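Long-range contacts in adenosine kinase (Sinorhizobium meliloti, PDB 3UBO), which probably phosphorylates adenosine at the expense of ATP as a pfkB-family kinase, and is seen here with adenosine and ADP bound: residues A[15-20]-A[117-122]; A[54-59]-A[312-317]; A[260-265]-A[295-300]. All coordinates share one frame; numbering follows the deposited sequence.

How the interactions relate
From the N terminus, interaction 1 closes first, joining 15-20 to 117-122 across 96 intervening residues. Before that loop is complete, segment 54-59 opens interaction 2, which closes only near the C-terminal end with 312-317, so the two cross along the chain. They also touch in space: strand 16-21 lies between 116-121 and 56-59 in the five-stranded mixed sheet, and interaction 2 carries that sheet to the loop after helix 296-311. Interaction 3 is nested inside the long loop of interaction 2. It packs a hairpin strand on helix 296-311, its centre about 32 Å from that of interaction 1, on the opposite side of the chain's centre.

Interaction 1 (A[15-20]-A[117-122]); sequences IVDIIA and SMIFVT. With ADN (adenosine), chain C.
Ser117 and Asp17 lie side by side in a parallel strand pair of the mixed sheet that, in pfkB-family kinases, forms the lid over the substrate site. Ser117 uses both backbone groups, flanking Asp17: its N donates to Val16 O at 2.9 Å, and its O accepts from Ile18 N in a nearly straight bond (N-H...O 175°). A small residue suits position 117: its CB rests on Ile15 CG2, while OG turns to Thr131 on the next strand. Beside it the adenosine is gripped. Asp17 is a fitting residue here because its two carboxylate oxygens can each take one ribose hydroxyl: O2' donates to OD1 at 2.9 Å and O3' donates to OD2. Ile15 adds an apolar surface, its CD1 lying against adenosine C4.

Met118, a selenomethionine, sends its side chain to the other side of the sheet, where Ile18 points the same way. Its chain bends at chi2 (-24°) and again at chi3, folding the methyl CE back onto Ile18 CB; Met52 and Tyr49 help enclose this pair. At Ile119 the side chain returns to the face of Asp17 and runs alongside that of Ile19, pointing the same way, with Ile119 CB 4.1 Å from Ile19 CG1. Ile119 N bonds to Ile18 O at 2.7 Å, and Ile119 O takes Ala20 N at 3.1 Å, so both backbone groups bond to strand 16-20, on either side of Ile19. Phe120, in register with Ala20, has CD1 4.1 Å from Ala20 O, and its ring packs on Phe26, Leu27 and Met52. Val121 finishes the pair. Its N reaches Ala20 O at 3.1 Å, and its CG2 methyl, crossing over Ile19, meets Ile19 CG2 at 3.8 Å.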
loop_
_atom_site.group_PDB
_atom_site.type_symbol
_atom_site.label_atom_id
_atom_site.label_comp_id
_atom_site.label_asym_id
_atom_site.label_seq_id
_atom_site.Cartn_x
_atom_site.Cartn_y
_atom_site.Cartn_z
ATOM N N ILE A 15 8.792 7.845 8.806
ATOM C CA ILE A 15 9.013 7.770 7.343
ATOM C C ILE A 15 7.844 7.071 6.641
ATOM O O ILE A 15 7.364 6.028 7.107
ATOM C CB ILE A 15 10.333 7.070 6.985
ATOM C CG1 ILE A 15 11.510 7.864 7.581
ATOM C CG2 ILE A 15 10.421 6.879 5.508
ATOM C CD1 ILE A 15 12.827 7.178 7.397
ATOM N N VAL A 16 7.323 7.682 5.575
ATOM C CA VAL A 16 6.406 6.923 4.735
ATOM C C VAL A 16 7.117 6.345 3.504
ATOM O O VAL A 16 7.928 7.044 2.868
ATOM C CB VAL A 16 5.147 7.662 4.413
ATOM C CG1 VAL A 16 4.176 6.749 3.560
ATOM C CG2 VAL A 16 4.548 8.054 5.682
ATOM N N ASP A 17 6.887 5.051 3.267
ATOM C CA ASP A 17 7.574 4.286 2.216
ATOM C C ASP A 17 6.811 4.247 0.920
ATOM O O ASP A 17 5.614 3.832 0.872
ATOM C CB ASP A 17 7.811 2.833 2.666
ATOM C CG ASP A 17 8.936 2.729 3.639
ATOM O OD1 ASP A 17 9.421 3.815 3.964
ATOM O OD2 ASP A 17 9.343 1.640 4.094
ATOM N N ILE A 18 7.524 4.617 -0.137
ATOM C CA ILE A 18 6.941 4.558 -1.474
ATOM C C ILE A 18 7.768 3.548 -2.164
ATOM O O ILE A 18 8.999 3.738 -2.319
ATOM C CB ILE A 18 6.994 5.919 -2.205
ATOM C CG1 ILE A 18 6.831 7.027 -1.135
ATOM C CG2 ILE A 18 5.984 5.947 -3.327
ATOM C CD1 ILE A 18 6.031 8.136 -1.520
ATOM N N ILE A 19 7.115 2.459 -2.548
ATOM C CA ILE A 19 7.814 1.276 -2.919
ATOM C C ILE A 19 7.413 0.802 -4.333
ATOM O O ILE A 19 6.202 0.814 -4.665
ATOM C CB ILE A 19 7.393 0.129 -1.967
ATOM C CG1 ILE A 19 7.597 0.487 -0.490
ATOM C CG2 ILE A 19 8.068 -1.168 -2.348
ATOM C CD1 ILE A 19 6.525 -0.229 0.466
ATOM N N ALA A 20 8.393 0.315 -5.110
ATOM C CA ALA A 20 8.133 -0.361 -6.375
ATOM C C ALA A 20 9.314 -1.231 -6.788
ATOM O O ALA A 20 10.423 -1.065 -6.323
ATOM C CB ALA A 20 7.782 0.658 -7.542
ATOM N N SER A 117 10.580 7.741 1.878
ATOM C CA SER A 117 11.677 6.958 1.361
ATOM C C SER A 117 11.273 6.205 0.101
ATOM O O SER A 117 10.200 5.554 0.046
ATOM C CB SER A 117 12.214 6.039 2.444
ATOM O OG SER A 117 13.302 5.275 1.997
HETATM N N MSE A 118 12.121 6.366 -0.920
HETATM C CA MSE A 118 11.902 5.773 -2.246
HETATM C C MSE A 118 12.521 4.439 -2.167
HETATM O O MSE A 118 13.743 4.343 -2.224
HETATM C CB MSE A 118 12.689 6.507 -3.352
HETATM C CG MSE A 118 12.280 7.916 -3.806
HETATM SE SE MSE A 118 10.419 8.542 -3.547
HETATM C CE MSE A 118 9.656 6.801 -3.930
ATOM N N ILE A 119 11.696 3.402 -2.037
ATOM C CA ILE A 119 12.229 2.058 -1.865
ATOM C C ILE A 119 12.073 1.177 -3.103
ATOM O O ILE A 119 10.960 0.812 -3.474
ATOM C CB ILE A 119 11.627 1.353 -0.611
ATOM C CG1 ILE A 119 11.911 2.169 0.672
ATOM C CG2 ILE A 119 12.115 -0.099 -0.512
ATOM C CD1 ILE A 119 11.385 1.576 1.997
ATOM N N PHE A 120 13.212 0.829 -3.691
ATOM C CA PHE A 120 13.290 -0.027 -4.849
ATOM C C PHE A 120 13.645 -1.481 -4.530
ATOM O O PHE A 120 14.774 -1.769 -4.136
ATOM C CB PHE A 120 14.295 0.534 -5.866
ATOM C CG PHE A 120 13.931 1.923 -6.374
ATOM C CD1 PHE A 120 12.884 2.090 -7.300
ATOM C CD2 PHE A 120 14.642 3.050 -5.937
ATOM C CE1 PHE A 120 12.537 3.378 -7.764
ATOM C CE2 PHE A 120 14.327 4.334 -6.367
ATOM C CZ PHE A 120 13.245 4.532 -7.264
ATOM N N VAL A 121 12.700 -2.397 -4.754
ATOM C CA VAL A 121 12.898 -3.802 -4.486
ATOM C C VAL A 121 13.386 -4.563 -5.733
ATOM O O VAL A 121 12.756 -4.529 -6.767
ATOM C CB VAL A 121 11.602 -4.436 -3.935
ATOM C CG1 VAL A 121 11.888 -5.812 -3.332
ATOM C CG2 VAL A 121 10.981 -3.566 -2.880
ATOM N N THR A 122 14.503 -5.266 -5.646
ATOM C CA THR A 122 14.918 -6.079 -6.774
ATOM C C THR A 122 14.359 -7.488 -6.780
ATOM O O THR A 122 13.580 -7.859 -5.905
ATOM C CB THR A 122 16.436 -6.043 -6.972
ATOM O OG1 THR A 122 17.112 -6.115 -5.706
ATOM C CG2 THR A 122 16.785 -4.739 -7.676
HETATM O "O5'" ADN C . 14.585 -1.328 7.451
HETATM C "C5'" ADN C . 13.167 -1.192 7.060
HETATM C "C4'" ADN C . 12.633 0.281 7.075
HETATM O "O4'" ADN C . 13.674 1.264 7.013
HETATM C "C3'" ADN C . 11.477 0.912 6.138
HETATM O "O3'" ADN C . 10.099 0.661 6.278
HETATM C "C2'" ADN C . 11.830 2.438 6.148
HETATM O "O2'" ADN C . 10.745 3.337 6.463
HETATM C "C1'" ADN C . 12.981 2.460 7.073
HETATM N N9 ADN C . 13.944 3.548 6.723
HETATM C C8 ADN C . 14.631 3.856 5.513
HETATM N N7 ADN C . 15.551 4.914 5.740
HETATM C C5 ADN C . 15.435 5.247 7.101
HETATM C C6 ADN C . 16.072 6.234 7.904
HETATM N N6 ADN C . 17.081 7.110 7.372
HETATM N N1 ADN C . 15.707 6.308 9.297
HETATM C C2 ADN C . 14.729 5.414 9.842
HETATM N N3 ADN C . 14.072 4.418 9.079
HETATM C C4 ADN C . 14.434 4.379 7.711
#

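Interaction 2 (A[54-59]-A[312-317]); sequences PAVEAS and GQIGPR
Arg317 runs straight from CG to NE (chi2 -179°), and this reach carries its guanidinium alongside Ser59. The strand backbone puts Ser59 CB over one face of the guanidinium, toward the rim and 3.4 Å from Arg317 NH1. Separately, chi1 at -48° sets the serine OG beside its own backbone N, where it is hydrogen-bonded to Asp95. Arginine suits the place because its flat head can pack on a CH2 group while its N-H groups stay available for bonds: NE donates to Asn65 and NH2 to the carbonyl of Gly60, and Phe92 makes a cation-pi contact.

No hydrogen bond joins the two segments. Pro316 lays CG 3.2 Å from Ser59 O and CD 4.1 Å from Ala58 CB, a small methyl that lets the ring come close. Val56 and Ile314 meet through branch methyls, CG1 to CG2 at 3.5 Å. Between these apolar contacts, Gly315 takes positive phi (119°), a backbone shape other residues rarely accept, and its N donates to Asp274.

Pro316 also touches the bound adenosine, so the loop helps line that pocket. Strand 56-59 is the outermost strand of its sheet within this chain, next to 16-21, and its Glu57 backbone bonds to the second subunit. The loop joins helix 296-311 to helix 322-336, while helices 62-73 and 87-98 pack around Arg317.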
loop_
_atom_site.group_PDB
_atom_site.type_symbol
_atom_site.label_atom_id
_atom_site.label_comp_id
_atom_site.label_asym_id
_atom_site.label_seq_id
_atom_site.Cartn_x
_atom_site.Cartn_y
_atom_site.Cartn_z
ATOM N N PRO A 54 4.864 2.784 -11.193
ATOM C CA PRO A 54 3.837 2.925 -10.140
ATOM C C PRO A 54 4.205 2.279 -8.790
ATOM O O PRO A 54 4.820 1.220 -8.728
ATOM C CB PRO A 54 2.569 2.324 -10.732
ATOM C CG PRO A 54 2.965 1.849 -12.148
ATOM C CD PRO A 54 4.437 1.985 -12.343
ATOM N N ALA A 55 3.885 2.985 -7.703
ATOM C CA ALA A 55 4.375 2.544 -6.425
ATOM C C ALA A 55 3.189 2.291 -5.574
ATOM O O ALA A 55 2.028 2.501 -6.005
ATOM C CB ALA A 55 5.217 3.531 -5.826
ATOM N N VAL A 56 3.512 1.807 -4.385
ATOM C CA VAL A 56 2.562 1.452 -3.360
ATOM C C VAL A 56 3.094 2.189 -2.114
ATOM O O VAL A 56 4.301 2.203 -1.838
ATOM C CB VAL A 56 2.583 -0.127 -3.232
ATOM C CG1 VAL A 56 3.576 -0.553 -2.170
ATOM C CG2 VAL A 56 1.218 -0.692 -2.988
ATOM N N GLU A 57 2.233 2.878 -1.386
ATOM C CA GLU A 57 2.733 3.546 -0.170
ATOM C C GLU A 57 2.296 2.863 1.134
ATOM O O GLU A 57 1.156 2.347 1.278
ATOM C CB GLU A 57 2.604 5.109 -0.153
ATOM C CG GLU A 57 1.538 5.707 -1.038
ATOM C CD GLU A 57 1.700 5.449 -2.539
ATOM O OE1 GLU A 57 2.818 5.555 -3.149
ATOM O OE2 GLU A 57 0.682 5.084 -3.141
ATOM N N ALA A 58 3.281 2.771 2.028
ATOM C CA ALA A 58 3.066 2.114 3.325
ATOM C C ALA A 58 3.892 2.777 4.403
ATOM O O ALA A 58 5.114 2.916 4.192
ATOM C CB ALA A 58 3.386 0.559 3.241
ATOM N N SER A 59 3.294 3.147 5.553
ATOM C CA SER A 59 4.156 3.567 6.720
ATOM C C SER A 59 5.369 2.652 7.000
ATOM O O SER A 59 5.275 1.360 6.995
ATOM C CB SER A 59 3.376 3.674 8.005
ATOM O OG SER A 59 2.185 4.398 7.856
ATOM N N GLY A 312 7.506 -12.050 3.409
ATOM C CA GLY A 312 6.544 -12.479 2.412
ATOM C C GLY A 312 5.590 -11.344 2.007
ATOM O O GLY A 312 4.402 -11.584 1.831
ATOM N N GLN A 313 6.063 -10.103 1.854
ATOM C CA GLN A 313 5.091 -9.014 1.697
ATOM C C GLN A 313 5.736 -7.792 1.089
ATOM O O GLN A 313 6.836 -7.395 1.488
ATOM C CB GLN A 313 4.616 -8.585 3.085
ATOM C CG GLN A 313 3.197 -8.182 3.214
ATOM C CD GLN A 313 2.976 -7.594 4.597
ATOM O OE1 GLN A 313 3.806 -6.807 5.048
ATOM N NE2 GLN A 313 1.851 -7.941 5.262
ATOM N N ILE A 314 5.056 -7.164 0.141
ATOM C CA ILE A 314 5.499 -5.841 -0.311
ATOM C C ILE A 314 5.028 -5.088 0.853
ATOM O O ILE A 314 3.851 -5.193 1.170
ATOM C CB ILE A 314 4.762 -5.363 -1.602
ATOM C CG1 ILE A 314 5.563 -5.790 -2.831
ATOM C CG2 ILE A 314 4.572 -3.872 -1.608
ATOM C CD1 ILE A 314 6.983 -5.367 -2.756
ATOM N N GLY A 315 5.948 -4.374 1.526
ATOM C CA GLY A 315 5.623 -3.687 2.773
ATOM C C GLY A 315 6.423 -4.131 4.004
ATOM O O GLY A 315 6.794 -5.335 4.117
ATOM N N PRO A 316 6.687 -3.185 4.949
ATOM C CA PRO A 316 7.472 -3.482 6.155
ATOM C C PRO A 316 6.598 -3.781 7.423
ATOM O O PRO A 316 7.213 -4.159 8.424
ATOM C CB PRO A 316 8.201 -2.178 6.366
ATOM C CG PRO A 316 7.036 -1.133 6.160
ATOM C CD PRO A 316 6.205 -1.782 4.982
ATOM N N ARG A 317 5.258 -3.666 7.378
ATOM C CA ARG A 317 4.433 -3.865 8.582
ATOM C C ARG A 317 3.274 -4.849 8.409
ATOM O O ARG A 317 2.486 -4.743 7.471
ATOM C CB ARG A 317 3.830 -2.507 9.107
ATOM C CG ARG A 317 4.798 -1.527 9.771
ATOM C CD ARG A 317 4.045 -0.278 10.234
ATOM N NE ARG A 317 4.935 0.854 10.545
ATOM C CZ ARG A 317 4.485 2.051 10.932
ATOM N NH1 ARG A 317 3.156 2.214 11.056
ATOM N NH2 ARG A 317 5.344 3.087 11.201
#

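Interaction 3 (A[260-265]-A[295-300]); sequences ERVRVG and SLEECS
Val262 and Val264 face the first turns of helix 296-311 from a short beta hairpin, strand 260-264 pairing antiparallel with 253-257 and lying against the helix at 36° between their directions. The strand's alternation presents these two valines to the helix, while Arg261 and Arg263 point away.

At Val262, CG1 stands anti to the backbone N (chi1 -173°), and this spreads the two methyls over different helix residues. CG2 reaches Leu296 CB at 3.5 Å, whereas CG1 lies 3.7 Å from Glu297 CA. A beta-branched residue is well placed here, since its fork straddles two consecutive positions at the helix start. The helix begins with Ser295 as N-cap, whose OG accepts from Glu298 N at 2.9 Å.

Farther along, Val264 CG2 lies 3.6 Å from Glu297 O, while CB and CG2 pack on Ser300, one turn on. Val264 also packs on Lys301 and Asn304 of the same helix. Asn304 belongs to the ADP pocket, so the hairpin rests on a helix that lines the nucleotide site. Serine at 300 is compact enough for the strand to come close: its OG reaches weakly toward Ser253, and its CB sits 3.4 Å from Val264 CG2.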
loop_
_atom_site.group_PDB
_atom_site.type_symbol
_atom_site.label_atom_id
_atom_site.label_comp_id
_atom_site.label_asym_id
_atom_site.label_seq_id
_atom_site.Cartn_x
_atom_site.Cartn_y
_atom_site.Cartn_z
ATOM N N GLU A 260 28.408 -16.621 26.236
ATOM C CA GLU A 260 27.149 -17.307 25.939
ATOM C C GLU A 260 26.669 -16.916 24.532
ATOM O O GLU A 260 26.596 -15.722 24.249
ATOM C CB GLU A 260 26.094 -16.880 26.960
ATOM C CG GLU A 260 24.837 -17.740 26.818
ATOM C CD GLU A 260 23.710 -17.319 27.757
ATOM O OE1 GLU A 260 22.664 -18.059 27.720
ATOM O OE2 GLU A 260 23.890 -16.269 28.491
ATOM N N ARG A 261 26.361 -17.863 23.648
ATOM C CA ARG A 261 25.981 -17.498 22.280
ATOM C C ARG A 261 24.806 -18.329 21.843
ATOM O O ARG A 261 25.006 -19.473 21.336
ATOM C CB ARG A 261 27.121 -17.743 21.282
ATOM C CG ARG A 261 28.487 -17.207 21.666
ATOM C CD ARG A 261 29.224 -16.745 20.401
ATOM N NE ARG A 261 30.301 -15.766 20.621
ATOM C CZ ARG A 261 30.262 -14.727 21.461
ATOM N NH1 ARG A 261 29.187 -14.447 22.204
ATOM N NH2 ARG A 261 31.328 -13.947 21.551
ATOM N N VAL A 262 23.597 -17.789 22.033
ATOM C CA VAL A 262 22.362 -18.454 21.577
ATOM C C VAL A 262 22.144 -18.340 20.050
ATOM O O VAL A 262 21.672 -17.299 19.576
ATOM C CB VAL A 262 21.104 -17.896 22.293
ATOM C CG1 VAL A 262 19.818 -18.706 21.935
ATOM C CG2 VAL A 262 21.319 -17.861 23.785
ATOM N N ARG A 263 22.468 -19.405 19.295
ATOM C CA ARG A 263 22.168 -19.486 17.842
ATOM C C ARG A 263 20.820 -20.145 17.533
ATOM O O ARG A 263 20.752 -21.343 17.560
ATOM C CB ARG A 263 23.277 -20.252 17.124
ATOM C CG ARG A 263 24.577 -19.799 17.653
ATOM C CD ARG A 263 25.714 -20.328 16.889
ATOM N NE ARG A 263 26.830 -19.405 17.036
ATOM C CZ ARG A 263 28.078 -19.638 16.623
ATOM N NH1 ARG A 263 28.392 -20.808 16.026
ATOM N NH2 ARG A 263 29.009 -18.682 16.797
ATOM N N VAL A 264 19.763 -19.381 17.277
ATOM C CA VAL A 264 18.487 -19.889 16.793
ATOM C C VAL A 264 18.343 -19.629 15.277
ATOM O O VAL A 264 18.577 -18.509 14.775
ATOM C CB VAL A 264 17.276 -19.277 17.556
ATOM C CG1 VAL A 264 15.936 -19.751 16.971
ATOM C CG2 VAL A 264 17.391 -19.523 19.084
ATOM N N GLY A 265 17.935 -20.650 14.539
ATOM C CA GLY A 265 17.850 -20.549 13.089
ATOM C C GLY A 265 16.546 -19.993 12.529
ATOM O O GLY A 265 15.559 -19.784 13.259
ATOM N N SER A 295 13.342 -16.823 27.429
ATOM C CA SER A 295 14.731 -17.196 27.253
ATOM C C SER A 295 15.251 -16.362 26.121
ATOM O O SER A 295 14.453 -15.875 25.343
ATOM C CB SER A 295 14.811 -18.679 26.857
ATOM O OG SER A 295 13.641 -19.052 26.130
ATOM N N LEU A 296 16.569 -16.224 26.017
ATOM C CA LEU A 296 17.195 -15.757 24.779
ATOM C C LEU A 296 16.801 -16.686 23.634
ATOM O O LEU A 296 16.595 -16.252 22.488
ATOM C CB LEU A 296 18.721 -15.741 24.899
ATOM C CG LEU A 296 19.243 -14.754 25.961
ATOM C CD1 LEU A 296 20.728 -14.398 25.755
ATOM C CD2 LEU A 296 18.360 -13.517 25.977
ATOM N N GLU A 297 16.717 -17.969 23.961
ATOM C CA GLU A 297 16.302 -18.984 23.036
ATOM C C GLU A 297 14.914 -18.644 22.462
ATOM O O GLU A 297 14.749 -18.554 21.255
ATOM C CB GLU A 297 16.281 -20.341 23.768
ATOM C CG GLU A 297 17.120 -21.445 23.124
ATOM C CD GLU A 297 16.305 -22.380 22.233
ATOM O OE1 GLU A 297 15.052 -22.399 22.363
ATOM O OE2 GLU A 297 16.924 -23.109 21.418
ATOM N N GLU A 298 13.921 -18.454 23.321
ATOM C CA GLU A 298 12.565 -18.232 22.846
ATOM C C GLU A 298 12.428 -16.796 22.333
ATOM O O GLU A 298 11.415 -16.388 21.735
ATOM C CB GLU A 298 11.590 -18.468 23.982
ATOM C CG GLU A 298 10.216 -19.053 23.579
ATOM C CD GLU A 298 9.253 -19.053 24.793
ATOM O OE1 GLU A 298 9.776 -19.139 25.964
ATOM O OE2 GLU A 298 7.998 -18.934 24.590
ATOM N N CYS A 299 13.460 -16.014 22.594
ATOM C CA CYS A 299 13.500 -14.642 22.108
ATOM C C CYS A 299 13.951 -14.717 20.645
ATOM O O CYS A 299 13.212 -14.267 19.766
ATOM C CB CYS A 299 14.379 -13.694 22.983
ATOM S SG CYS A 299 13.519 -12.742 24.311
ATOM N N SER A 300 15.122 -15.300 20.360
ATOM C CA SER A 300 15.545 -15.349 18.985
ATOM C C SER A 300 14.389 -15.926 18.174
ATOM O O SER A 300 14.186 -15.566 17.026
ATOM C CB SER A 300 16.769 -16.219 18.813
ATOM O OG SER A 300 17.850 -15.719 19.520
#